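Local coordinates for protein EvpC (Edwardsiella tarda, PDB 3EAA) that probably assembles into hexameric rings as the secreted, tube-forming Hcp component of the type VI secretion system of Edwardsiella tarda, at residues V59-W62 against A66-K69; I7-V12 against I126-K131; E136-P139 against K145-G148. All coordinates share one frame; numbering follows the deposited sequence.

Interaction 1 of 3, residues V59-W62 against A66-K69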
# COMPACT_ATOMS: atom_id res chain seq x y z
N VAL A 59 21.34 5.04 -7.59
CA VAL A 59 21.82 6.25 -6.97
C VAL A 59 20.72 7.28 -6.85
O VAL A 59 19.86 7.39 -7.71
CB VAL A 59 23.05 6.79 -7.71
CG1 VAL A 59 23.16 8.30 -7.55
CG2 VAL A 59 24.28 6.09 -7.20
N THR A 60 20.74 8.03 -5.75
CA THR A 60 19.85 9.18 -5.61
C THR A 60 20.68 10.44 -5.37
O THR A 60 21.64 10.42 -4.61
CB THR A 60 18.84 8.98 -4.46
OG1 THR A 60 18.11 7.78 -4.69
CG2 THR A 60 17.87 10.14 -4.41
N LYS A 61 20.30 11.53 -6.03
CA LYS A 61 21.02 12.78 -5.91
C LYS A 61 20.22 13.94 -6.50
O LYS A 61 19.21 13.71 -7.17
CB LYS A 61 22.40 12.69 -6.57
CG LYS A 61 22.41 11.91 -7.88
CD LYS A 61 22.09 12.80 -9.07
CE LYS A 61 23.35 13.36 -9.72
NZ LYS A 61 23.02 14.25 -10.87
N TRP A 62 20.66 15.16 -6.24
CA TRP A 62 20.01 16.35 -6.77
C TRP A 62 20.44 16.52 -8.20
O TRP A 62 21.28 15.78 -8.70
CB TRP A 62 20.40 17.61 -6.00
CG TRP A 62 20.05 17.56 -4.55
CD1 TRP A 62 20.89 17.80 -3.49
CD2 TRP A 62 18.77 17.26 -3.98
NE1 TRP A 62 20.21 17.66 -2.31
CE2 TRP A 62 18.91 17.32 -2.58
CE3 TRP A 62 17.53 16.93 -4.53
CZ2 TRP A 62 17.85 17.08 -1.71
CZ3 TRP A 62 16.47 16.67 -3.66
CH2 TRP A 62 16.64 16.75 -2.27
N ALA A 66 26.20 17.18 -13.59
CA ALA A 66 26.40 15.87 -14.18
C ALA A 66 25.12 15.41 -14.85
O ALA A 66 25.14 14.58 -15.75
CB ALA A 66 26.83 14.88 -13.14
N SER A 67 24.00 15.98 -14.39
CA SER A 67 22.69 15.64 -14.92
C SER A 67 22.73 15.41 -16.42
O SER A 67 22.49 14.30 -16.89
CB SER A 67 21.70 16.74 -14.60
OG SER A 67 21.78 17.08 -13.23
N VAL A 68 23.04 16.47 -17.17
CA VAL A 68 22.94 16.40 -18.62
C VAL A 68 23.71 15.22 -19.18
O VAL A 68 23.23 14.53 -20.08
CB VAL A 68 23.40 17.70 -19.28
CG1 VAL A 68 23.47 17.52 -20.79
CG2 VAL A 68 22.43 18.82 -18.95
N LYS A 69 24.89 14.96 -18.64
CA LYS A 69 25.72 13.86 -19.11
C LYS A 69 25.07 12.54 -18.73
O LYS A 69 25.12 11.56 -19.46
CB LYS A 69 27.11 13.96 -18.51
CG LYS A 69 27.66 15.39 -18.45
CD LYS A 69 28.67 15.69 -19.56
CE LYS A 69 28.10 16.47 -20.74
NZ LYS A 69 27.61 15.60 -21.83

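Interaction 2 of 3, residues I7-V12 against I126-K131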
# COMPACT_ATOMS: atom_id res chain seq x y z
N ILE A 7 30.40 9.78 -5.51
CA ILE A 7 30.55 8.82 -6.60
C ILE A 7 31.25 9.42 -7.82
O ILE A 7 30.95 10.54 -8.24
CB ILE A 7 29.18 8.24 -7.02
CG1 ILE A 7 29.36 6.89 -7.70
CG2 ILE A 7 28.41 9.22 -7.91
CD1 ILE A 7 28.06 6.24 -8.09
N LYS A 8 32.19 8.67 -8.39
CA LYS A 8 33.03 9.17 -9.48
C LYS A 8 32.87 8.42 -10.81
O LYS A 8 32.83 7.19 -10.85
CB LYS A 8 34.50 9.15 -9.09
CG LYS A 8 35.44 9.24 -10.27
CD LYS A 8 36.87 9.38 -9.82
CE LYS A 8 37.77 9.86 -10.95
NZ LYS A 8 39.02 10.51 -10.45
N LEU A 9 32.78 9.20 -11.89
CA LEU A 9 32.66 8.69 -13.25
C LEU A 9 33.76 9.27 -14.11
O LEU A 9 34.13 10.43 -13.96
CB LEU A 9 31.33 9.12 -13.86
CG LEU A 9 30.08 8.26 -13.71
CD1 LEU A 9 28.86 9.15 -13.86
CD2 LEU A 9 30.05 7.14 -14.74
N ASP A 10 34.27 8.45 -15.02
CA ASP A 10 35.37 8.85 -15.89
C ASP A 10 34.96 9.95 -16.86
O ASP A 10 34.09 9.75 -17.70
CB ASP A 10 35.92 7.65 -16.64
CG ASP A 10 36.56 6.64 -15.71
OD1 ASP A 10 37.32 7.09 -14.82
OD2 ASP A 10 36.31 5.43 -15.87
N LYS A 11 35.61 11.10 -16.72
CA LYS A 11 35.32 12.29 -17.54
C LYS A 11 33.86 12.74 -17.40
O LYS A 11 33.16 12.91 -18.39
CB LYS A 11 35.69 12.06 -19.01
CG LYS A 11 37.18 12.32 -19.35
CD LYS A 11 37.49 12.19 -20.86
CE LYS A 11 37.52 10.73 -21.31
NZ LYS A 11 37.58 10.57 -22.79
N VAL A 12 33.42 12.92 -16.16
CA VAL A 12 32.04 13.33 -15.86
C VAL A 12 31.99 14.14 -14.57
O VAL A 12 31.58 13.65 -13.52
CB VAL A 12 31.08 12.12 -15.74
CG1 VAL A 12 29.66 12.60 -15.42
CG2 VAL A 12 31.07 11.30 -17.01
N ILE A 126 19.21 7.41 -10.49
CA ILE A 126 19.96 6.78 -11.56
C ILE A 126 20.31 5.31 -11.31
O ILE A 126 20.79 4.94 -10.23
CB ILE A 126 21.28 7.52 -11.86
CG1 ILE A 126 21.03 9.01 -12.07
CG2 ILE A 126 21.94 6.93 -13.08
CD1 ILE A 126 21.11 9.80 -10.81
N ASP A 127 20.07 4.48 -12.32
CA ASP A 127 20.44 3.08 -12.24
C ASP A 127 21.67 2.80 -13.08
O ASP A 127 21.71 3.07 -14.28
CB ASP A 127 19.27 2.18 -12.65
CG ASP A 127 18.22 2.04 -11.55
OD1 ASP A 127 18.27 2.82 -10.57
OD2 ASP A 127 17.35 1.14 -11.65
N PHE A 128 22.69 2.27 -12.41
CA PHE A 128 23.97 1.99 -13.03
C PHE A 128 24.18 0.50 -13.23
O PHE A 128 24.38 -0.24 -12.27
CB PHE A 128 25.08 2.53 -12.15
CG PHE A 128 25.23 4.01 -12.20
CD1 PHE A 128 24.85 4.78 -11.13
CD2 PHE A 128 25.77 4.64 -13.30
CE1 PHE A 128 24.99 6.15 -11.16
CE2 PHE A 128 25.92 6.00 -13.34
CZ PHE A 128 25.53 6.76 -12.26
N ALA A 129 24.11 0.06 -14.49
CA ALA A 129 24.46 -1.32 -14.83
C ALA A 129 25.98 -1.46 -14.99
O ALA A 129 26.66 -0.50 -15.34
CB ALA A 129 23.74 -1.74 -16.08
N TYR A 130 26.51 -2.65 -14.73
CA TYR A 130 27.96 -2.86 -14.71
C TYR A 130 28.39 -4.29 -15.07
O TYR A 130 27.57 -5.14 -15.40
CB TYR A 130 28.54 -2.45 -13.34
CG TYR A 130 27.87 -3.09 -12.14
CD1 TYR A 130 26.57 -2.74 -11.77
CD2 TYR A 130 28.53 -4.02 -11.36
CE1 TYR A 130 25.96 -3.32 -10.67
CE2 TYR A 130 27.93 -4.60 -10.26
CZ TYR A 130 26.65 -4.24 -9.92
OH TYR A 130 26.06 -4.83 -8.83
N LYS A 131 29.70 -4.54 -15.02
CA LYS A 131 30.22 -5.88 -15.30
C LYS A 131 30.94 -6.45 -14.09
O LYS A 131 30.83 -7.65 -13.81
CB LYS A 131 31.18 -5.85 -16.49
CG LYS A 131 30.49 -5.82 -17.84
CD LYS A 131 29.66 -7.06 -18.07
CE LYS A 131 29.16 -7.12 -19.51
NZ LYS A 131 28.23 -8.25 -19.74

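Interaction 3 of 3, residues E136-P139 against K145-G148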
# COMPACT_ATOMS: atom_id res chain seq x y z
N GLU A 136 35.52 -3.68 -0.31
CA GLU A 136 36.40 -2.86 0.54
C GLU A 136 35.68 -2.10 1.64
O GLU A 136 34.86 -1.21 1.38
CB GLU A 136 37.21 -1.86 -0.29
CG GLU A 136 38.15 -2.46 -1.30
CD GLU A 136 39.10 -1.42 -1.86
OE1 GLU A 136 39.22 -0.35 -1.23
OE2 GLU A 136 39.72 -1.66 -2.91
N TYR A 137 36.01 -2.44 2.87
CA TYR A 137 35.48 -1.78 4.05
C TYR A 137 36.62 -1.42 4.99
O TYR A 137 37.66 -2.08 5.00
CB TYR A 137 34.53 -2.74 4.78
CG TYR A 137 34.08 -2.26 6.15
CD1 TYR A 137 32.98 -1.42 6.27
CD2 TYR A 137 34.73 -2.67 7.31
CE1 TYR A 137 32.55 -0.99 7.51
CE2 TYR A 137 34.31 -2.24 8.55
CZ TYR A 137 33.21 -1.39 8.65
OH TYR A 137 32.76 -0.94 9.87
N VAL A 138 36.43 -0.38 5.79
CA VAL A 138 37.42 0.02 6.78
C VAL A 138 36.75 0.36 8.10
O VAL A 138 35.90 1.25 8.15
CB VAL A 138 38.21 1.25 6.30
CG1 VAL A 138 39.09 1.79 7.40
CG2 VAL A 138 39.06 0.91 5.08
N PRO A 139 37.11 -0.35 9.18
CA PRO A 139 36.68 -0.07 10.56
C PRO A 139 37.18 1.29 11.04
O PRO A 139 37.99 1.92 10.36
CB PRO A 139 37.38 -1.17 11.36
CG PRO A 139 38.48 -1.63 10.48
CD PRO A 139 37.88 -1.60 9.13
N LYS A 145 40.32 7.68 15.06
CA LYS A 145 41.06 7.28 13.88
C LYS A 145 40.58 6.00 13.23
O LYS A 145 39.70 5.32 13.76
N ALA A 146 41.16 5.66 12.08
CA ALA A 146 40.76 4.46 11.34
C ALA A 146 41.48 3.21 11.83
O ALA A 146 42.30 3.26 12.74
CB ALA A 146 41.01 4.65 9.86
N GLY A 147 41.15 2.08 11.21
CA GLY A 147 41.79 0.82 11.53
C GLY A 147 42.21 0.14 10.24
O GLY A 147 42.16 0.74 9.18
N GLY A 148 42.62 -1.12 10.33
CA GLY A 148 43.04 -1.85 9.15
C GLY A 148 41.92 -2.00 8.13
O GLY A 148 40.75 -2.10 8.49

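Interaction 1 of 3, residues V59-W62 against A66-K69
The turn that carries the chain from strand 52-62 into helix 67-76 is spanned by Lys61, whose ammonium group reaches Ala66 and Ser67 at the start of the helical segment. NZ of Lys61 comes to 3.9 Å from OG of Ser67 and 4.5 Å from CB of Ala66, a proximity without a direct hydrogen bond. What joins the two polar groups is a shared partner: the Glu124 carboxylate forms a salt bridge with Lys61, and OG of Ser67 is within hydrogen-bonding range of both that carboxylate and the carbonyl O of Asp64, two acceptors for its one proton. The lysine chain leaves with CG between the backbone N and the carbonyl carbon (chi1 40°) and bends again at chi2 and chi3, which swings NZ forward along the chain to the carbonyl O of Trp62, with a weak hydrogen bond of 3.2 Å. Asp64, in the intervening turn, forms a second salt bridge with Lys61 and binds the backbone N of Ala66 through OD1. A buried ammonium is thus compensated by two carboxylates, which would probably favour its charged form. The Asp64-to-Ala66 bond is that of an Asx turn, here within the strand-to-helix connection of an Hcp fold.

Interaction 2 of 3, residues I7-V12 against I126-K131
Leu9 and Phe128 have the nearest CA atoms across the contact, 11.0 Å apart, a spacing bridged by side chains and by no backbone hydrogen bond. Their strands, 4-9 and 123-129, belong to the two different antiparallel sheets of the Hcp beta-barrel, and the contact is one place where those sheets meet through the buried interior. It illustrates how alternation along a strand builds a core: Ile7 and Leu9, two residues apart, both direct their side chains toward the opposing strand, and the aromatic ring of Phe128 projects back to meet them.

The two aliphatic ends divide the far part of the ring between them. CD1 of Ile7 lies 4.3 Å from CE1 of Phe128, while CD1 of Leu9 lies 4.3 Å from CE2 of the same ring. Both methyls approach obliquely from one side of the ring plane. Ile7 gets there by full extension, its CD1 anti to CA (chi2 178°), which spends the whole length of the side chain on crossing the gap. Leu9 contributes a single branch.

Other strands close the surroundings: Val105 and Val107 touch Phe128, Leu83 touches Ile7, and Phe80 touches Leu9. On the outward-facing alternate position, Asp127 forms a salt bridge with Arg58. Farther along, Lys131 gives hydrogen bonds through NZ to the carbonyl oxygens of Thr44 and Gly46 of a neighbouring subunit, so the segment passes from barrel core to ring interface within a few residues.

On the side of the ring away from Ile7 and Leu9, CG2 of Ile126, from the same strand, sits 3.6 Å above the Phe128 plane, displaced toward the rim.

Interaction 3 of 3, residues E136-P139 against K145-G148
Val138 and Pro139 present different groups to the chain returning through Ala146, Gly147 and Gly148, and the contact is organised by that division. The isopropyl group of Val138 faces Ala146 and Gly147 with one branch. CG1, set anti to the backbone N (chi1 172°), lies 4.2 Å from CB of Ala146 and 3.7 Å from the carbonyl O of Gly147. The first is an ordinary methyl-to-methyl contact; in the second the methyl rests against a peptide oxygen.

Pro139 meets the other chain with two parts. The CG and CD side of its ring lies against the carbonyl O of Gly148, although the closeness of that approach is doubtful at this resolution. Its own carbonyl O accepts a hydrogen bond from N of Gly147 over 3.3 Å. The bond is noticeably bent, with an angle of 138° at the hydrogen, and the donor stands above the carbonyl plane, 56° out of it.

The segments run antiparallel in the long loop between strands 132-134 and 154-156, which are neighbours in one sheet; their pairing here is irregular. CA atoms of Pro139 and Gly147 come to 5.3 Å and those of Val138 and Gly148 to 6.4 Å. Phe95 is touched by both Val138 and Ala146, and Tyr137 packs on Asp64 of a neighbouring subunit.

Proline has no N-H to donate, so at Pro139 the backbone can contribute to cross-chain bonding only through its carbonyl. One bent hydrogen bond and a few van der Waals contacts on an exposed surface imply a modest hold between the two arms of the loop.

How the interactions relate
Interactions 1 and 2 share one sheet, in which strands 52-62 and 123-129 are neighbours; their centres lie 10 Å apart. The two strands pair directly, N of Val59 lying 2.7 Å from O of Ile126, a probable hydrogen bond. Val59 also bridges the two contacts with its side chain: CG2 packs 3.9 Å from CD1 of Ile7. Near the turn, CD of Lys61 lies 3.6 Å from CD1 of Ile126, joining the lysine chain to the apolar core. Interaction 3 is remote, its centre 25 Å from that of interaction 2 and its nearest atoms about 15 Å from those of interaction 1. Across the assembly, however, the interaction 3 loop of one subunit touches the Asp64 beside interaction 1 of another.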